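Local coordinates for possible substrate binding protein of ABC transporter system (Rhodopseudomonas palustris, PDB 3N0X) that probably binds branched-chain amino acids or related ligands and delivers them to an ABC transporter for uptake into the cell, at residues A130-I144 against R155-K167. Numbering follows the deposited sequence.
Sequences AISNAVAIGKQGVTI and RDGVAAFKEALAK
F161 lies in a hole formed by A130, N133, A134 and I137, wedging helix 152-165 against helix 126-137. Its CG stands anti to the backbone N (chi1 177°), which places the ring between the neighbouring helix and strand 142-149. F161 CB lies 4.0 Å from A130 O, and F161 CD2 passes 3.5 Å from that same oxygen, which meets the ring at its edge. A134 CB sits over one face, near CG, in a CH-pi contact 4.0 Å from the ring centroid; CE2 lies beside A134 N and CA. CE1 and CZ meet I144 CG2, and F161 CZ reaches I137 CD1 at 4.1 Å, both methyls near the ring plane; W206 stacks on the ring. Alanines suit the seam because small methyls let the axes of segments 130-137 and 155-165 come within 7.8 Å, crossing at -37°: A134 CB touches A164 CB at 3.8 Å. G138 lacks a CB that would clash with L165 CD1, which rests on G138 CA and meets I144 CD1 tip to tip at 3.6 Å. With the ring cut back to an alanine, A134 would probably lose its CH-pi partner and a gap would open toward I144. Shape and apolar burial, not charge or hydrogen bonds, thus join helix 126-137 to the beta-alpha-beta unit.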
loop_
_atom_site.group_PDB
_atom_site.type_symbol
_atom_site.label_atom_id
_atom_site.label_comp_id
_atom_site.label_asym_id
_atom_site.label_seq_id
_atom_site.Cartn_x
_atom_site.Cartn_y
_atom_site.Cartn_z
ATOM N N ALA A 130 -6.120 -0.652 6.738
ATOM C CA ALA A 130 -7.061 -0.452 7.804
ATOM C C ALA A 130 -6.745 -1.312 9.016
ATOM O O ALA A 130 -6.787 -0.847 10.146
ATOM C CB ALA A 130 -8.505 -0.729 7.266
ATOM N N ILE A 131 -6.414 -2.577 8.764
ATOM C CA ILE A 131 -6.095 -3.492 9.819
ATOM C C ILE A 131 -4.835 -3.079 10.593
ATOM O O ILE A 131 -4.804 -3.120 11.834
ATOM C CB ILE A 131 -5.986 -4.940 9.239
ATOM C CG1 ILE A 131 -7.364 -5.412 8.810
ATOM C CG2 ILE A 131 -5.371 -5.891 10.254
ATOM C CD1 ILE A 131 -7.366 -6.653 7.886
ATOM N N SER A 132 -3.782 -2.717 9.868
ATOM C CA SER A 132 -2.580 -2.257 10.521
ATOM C C SER A 132 -2.879 -1.070 11.455
ATOM O O SER A 132 -2.297 -0.969 12.531
ATOM C CB SER A 132 -1.495 -1.879 9.495
ATOM O OG SER A 132 -1.861 -0.762 8.695
ATOM N N ASN A 133 -3.738 -0.152 11.041
ATOM C CA ASN A 133 -4.126 0.951 11.922
ATOM C C ASN A 133 -4.816 0.502 13.199
ATOM O O ASN A 133 -4.519 0.980 14.286
ATOM C CB ASN A 133 -4.945 1.993 11.153
ATOM C CG ASN A 133 -4.068 2.949 10.390
ATOM O OD1 ASN A 133 -3.713 4.018 10.924
ATOM N ND2 ASN A 133 -3.664 2.576 9.177
ATOM N N ALA A 134 -5.724 -0.463 13.075
ATOM C CA ALA A 134 -6.432 -0.979 14.248
ATOM C C ALA A 134 -5.476 -1.657 15.213
ATOM O O ALA A 134 -5.559 -1.460 16.430
ATOM C CB ALA A 134 -7.548 -1.954 13.825
ATOM N N VAL A 135 -4.549 -2.470 14.684
ATOM C CA VAL A 135 -3.572 -3.167 15.497
ATOM C C VAL A 135 -2.600 -2.146 16.134
ATOM O O VAL A 135 -2.187 -2.323 17.306
ATOM C CB VAL A 135 -2.826 -4.234 14.647
ATOM C CG1 VAL A 135 -1.600 -4.787 15.376
ATOM C CG2 VAL A 135 -3.822 -5.340 14.227
ATOM N N ALA A 136 -2.274 -1.076 15.410
ATOM C CA ALA A 136 -1.373 -0.069 15.935
ATOM C C ALA A 136 -1.983 0.646 17.155
ATOM O O ALA A 136 -1.330 0.741 18.210
ATOM C CB ALA A 136 -1.042 0.976 14.851
ATOM N N ILE A 137 -3.229 1.117 17.027
ATOM C CA ILE A 137 -3.776 2.014 18.046
ATOM C C ILE A 137 -4.719 1.362 19.048
ATOM O O ILE A 137 -5.047 1.936 20.066
ATOM C CB ILE A 137 -4.455 3.241 17.400
ATOM C CG1 ILE A 137 -5.790 2.873 16.716
ATOM C CG2 ILE A 137 -3.482 3.909 16.389
ATOM C CD1 ILE A 137 -6.566 4.109 16.143
ATOM N N GLY A 138 -5.180 0.166 18.732
ATOM C CA GLY A 138 -6.120 -0.545 19.605
ATOM C C GLY A 138 -5.456 -1.232 20.775
ATOM O O GLY A 138 -4.621 -2.116 20.608
ATOM N N LYS A 139 -5.807 -0.820 21.975
ATOM C CA LYS A 139 -5.282 -1.465 23.183
ATOM C C LYS A 139 -6.352 -1.368 24.252
ATOM O O LYS A 139 -7.324 -0.596 24.143
ATOM C CB LYS A 139 -4.023 -0.729 23.687
ATOM C CG LYS A 139 -2.926 -0.417 22.623
ATOM C CD LYS A 139 -2.115 -1.632 22.164
ATOM C CE LYS A 139 -1.497 -1.400 20.784
ATOM N NZ LYS A 139 -0.367 -0.397 20.792
ATOM N N GLN A 140 -6.159 -2.128 25.321
ATOM C CA GLN A 140 -7.025 -1.992 26.467
ATOM C C GLN A 140 -6.952 -0.541 26.978
ATOM O O GLN A 140 -5.887 0.085 26.989
ATOM C CB GLN A 140 -6.552 -2.966 27.566
ATOM C CG GLN A 140 -7.539 -3.086 28.677
ATOM C CD GLN A 140 -8.854 -3.713 28.214
ATOM O OE1 GLN A 140 -8.875 -4.855 27.737
ATOM N NE2 GLN A 140 -9.951 -2.971 28.358
ATOM N N GLY A 141 -8.069 0.020 27.382
ATOM C CA GLY A 141 -8.077 1.418 27.846
ATOM C C GLY A 141 -8.228 2.486 26.763
ATOM O O GLY A 141 -8.047 3.688 27.034
ATOM N N VAL A 142 -8.546 2.050 25.550
ATOM C CA VAL A 142 -8.751 2.945 24.416
ATOM C C VAL A 142 -10.182 2.810 23.877
ATOM O O VAL A 142 -10.687 1.694 23.714
ATOM C CB VAL A 142 -7.775 2.603 23.284
ATOM C CG1 VAL A 142 -8.069 3.431 22.021
ATOM C CG2 VAL A 142 -6.309 2.805 23.735
ATOM N N THR A 143 -10.820 3.960 23.598
ATOM C CA THR A 143 -12.117 4.008 22.925
ATOM C C THR A 143 -11.929 4.809 21.653
ATOM O O THR A 143 -11.315 5.875 21.693
ATOM C CB THR A 143 -13.199 4.660 23.806
ATOM O OG1 THR A 143 -13.239 3.942 25.063
ATOM C CG2 THR A 143 -14.599 4.607 23.132
ATOM N N ILE A 144 -12.490 4.295 20.548
ATOM C CA ILE A 144 -12.335 4.853 19.232
ATOM C C ILE A 144 -13.702 5.207 18.638
ATOM O O ILE A 144 -14.693 4.505 18.842
ATOM C CB ILE A 144 -11.592 3.858 18.321
ATOM C CG1 ILE A 144 -10.155 3.749 18.837
ATOM C CG2 ILE A 144 -11.587 4.320 16.851
ATOM C CD1 ILE A 144 -9.445 2.570 18.410
ATOM N N ARG A 155 -16.550 2.518 3.833
ATOM C CA ARG A 155 -17.270 1.487 4.576
ATOM C C ARG A 155 -16.494 0.193 4.724
ATOM O O ARG A 155 -16.470 -0.381 5.795
ATOM C CB ARG A 155 -18.623 1.229 3.942
ATOM C CG ARG A 155 -19.496 2.455 4.055
ATOM C CD ARG A 155 -20.913 2.109 4.074
ATOM N NE ARG A 155 -21.769 3.258 4.349
ATOM C CZ ARG A 155 -22.596 3.375 5.385
ATOM N NH1 ARG A 155 -22.692 2.431 6.326
ATOM N NH2 ARG A 155 -23.354 4.449 5.483
ATOM N N ASP A 156 -15.836 -0.248 3.654
ATOM C CA ASP A 156 -15.105 -1.483 3.705
ATOM C C ASP A 156 -13.849 -1.305 4.569
ATOM O O ASP A 156 -13.443 -2.228 5.281
ATOM C CB ASP A 156 -14.727 -1.951 2.323
ATOM C CG ASP A 156 -15.939 -2.312 1.448
ATOM O OD1 ASP A 156 -17.087 -2.417 1.957
ATOM O OD2 ASP A 156 -15.740 -2.450 0.216
ATOM N N GLY A 157 -13.246 -0.114 4.533
ATOM C CA GLY A 157 -12.060 0.158 5.362
ATOM C C GLY A 157 -12.429 0.123 6.830
ATOM O O GLY A 157 -11.755 -0.505 7.649
ATOM N N VAL A 158 -13.518 0.792 7.190
ATOM C CA VAL A 158 -13.941 0.762 8.600
ATOM C C VAL A 158 -14.368 -0.636 9.004
ATOM O O VAL A 158 -14.059 -1.076 10.108
ATOM C CB VAL A 158 -15.018 1.799 8.921
ATOM C CG1 VAL A 158 -15.589 1.580 10.370
ATOM C CG2 VAL A 158 -14.492 3.229 8.760
ATOM N N ALA A 159 -15.008 -1.384 8.099
ATOM C CA ALA A 159 -15.358 -2.757 8.431
ATOM C C ALA A 159 -14.142 -3.577 8.797
ATOM O O ALA A 159 -14.141 -4.340 9.775
ATOM C CB ALA A 159 -16.165 -3.423 7.276
ATOM N N ALA A 160 -13.084 -3.456 8.004
ATOM C CA ALA A 160 -11.831 -4.200 8.245
ATOM C C ALA A 160 -11.155 -3.776 9.560
ATOM O O ALA A 160 -10.676 -4.597 10.352
ATOM C CB ALA A 160 -10.887 -4.044 7.060
ATOM N N PHE A 161 -11.128 -2.461 9.771
ATOM C CA PHE A 161 -10.605 -1.886 10.998
ATOM C C PHE A 161 -11.352 -2.437 12.212
ATOM O O PHE A 161 -10.715 -2.829 13.193
ATOM C CB PHE A 161 -10.720 -0.336 10.886
ATOM C CG PHE A 161 -10.291 0.433 12.093
ATOM C CD1 PHE A 161 -11.190 0.735 13.104
ATOM C CD2 PHE A 161 -8.981 0.927 12.189
ATOM C CE1 PHE A 161 -10.791 1.488 14.206
ATOM C CE2 PHE A 161 -8.591 1.715 13.271
ATOM C CZ PHE A 161 -9.491 1.965 14.310
ATOM N N LYS A 162 -12.699 -2.415 12.149
ATOM C CA LYS A 162 -13.590 -2.819 13.259
ATOM C C LYS A 162 -13.383 -4.284 13.622
ATOM O O LYS A 162 -13.276 -4.637 14.779
ATOM C CB LYS A 162 -15.044 -2.557 12.864
ATOM C CG LYS A 162 -16.122 -3.037 13.823
ATOM C CD LYS A 162 -17.458 -2.589 13.226
ATOM C CE LYS A 162 -18.643 -2.882 14.121
ATOM N NZ LYS A 162 -19.856 -2.304 13.466
ATOM N N GLU A 163 -13.256 -5.125 12.618
ATOM C CA GLU A 163 -13.034 -6.537 12.886
ATOM C C GLU A 163 -11.677 -6.766 13.570
ATOM O O GLU A 163 -11.601 -7.531 14.545
ATOM C CB GLU A 163 -13.233 -7.353 11.615
ATOM C CG GLU A 163 -12.978 -8.850 11.763
ATOM C CD GLU A 163 -13.906 -9.572 12.748
ATOM O OE1 GLU A 163 -15.044 -9.108 13.013
ATOM O OE2 GLU A 163 -13.485 -10.638 13.248
ATOM N N ALA A 164 -10.599 -6.121 13.086
ATOM C CA ALA A 164 -9.308 -6.232 13.758
ATOM C C ALA A 164 -9.299 -5.651 15.170
ATOM O O ALA A 164 -8.619 -6.149 16.073
ATOM C CB ALA A 164 -8.189 -5.571 12.895
ATOM N N LEU A 165 -10.022 -4.549 15.344
ATOM C CA LEU A 165 -10.039 -3.854 16.607
ATOM C C LEU A 165 -10.629 -4.722 17.692
ATOM O O LEU A 165 -10.237 -4.597 18.855
ATOM C CB LEU A 165 -10.802 -2.546 16.493
ATOM C CG LEU A 165 -10.541 -1.567 17.646
ATOM C CD1 LEU A 165 -9.194 -0.843 17.385
ATOM C CD2 LEU A 165 -11.724 -0.555 17.775
ATOM N N ALA A 166 -11.557 -5.598 17.311
ATOM C CA ALA A 166 -12.288 -6.422 18.297
ATOM C C ALA A 166 -11.380 -7.313 19.135
ATOM O O ALA A 166 -11.667 -7.571 20.296
ATOM C CB ALA A 166 -13.417 -7.246 17.602
ATOM N N LYS A 167 -10.240 -7.712 18.585
ATOM C CA LYS A 167 -9.331 -8.593 19.270
ATOM C C LYS A 167 -8.264 -7.826 20.087
ATOM O O LYS A 167 -7.466 -8.441 20.795
ATOM C CB LYS A 167 -8.683 -9.521 18.228
ATOM C CG LYS A 167 -9.534 -9.657 16.931
#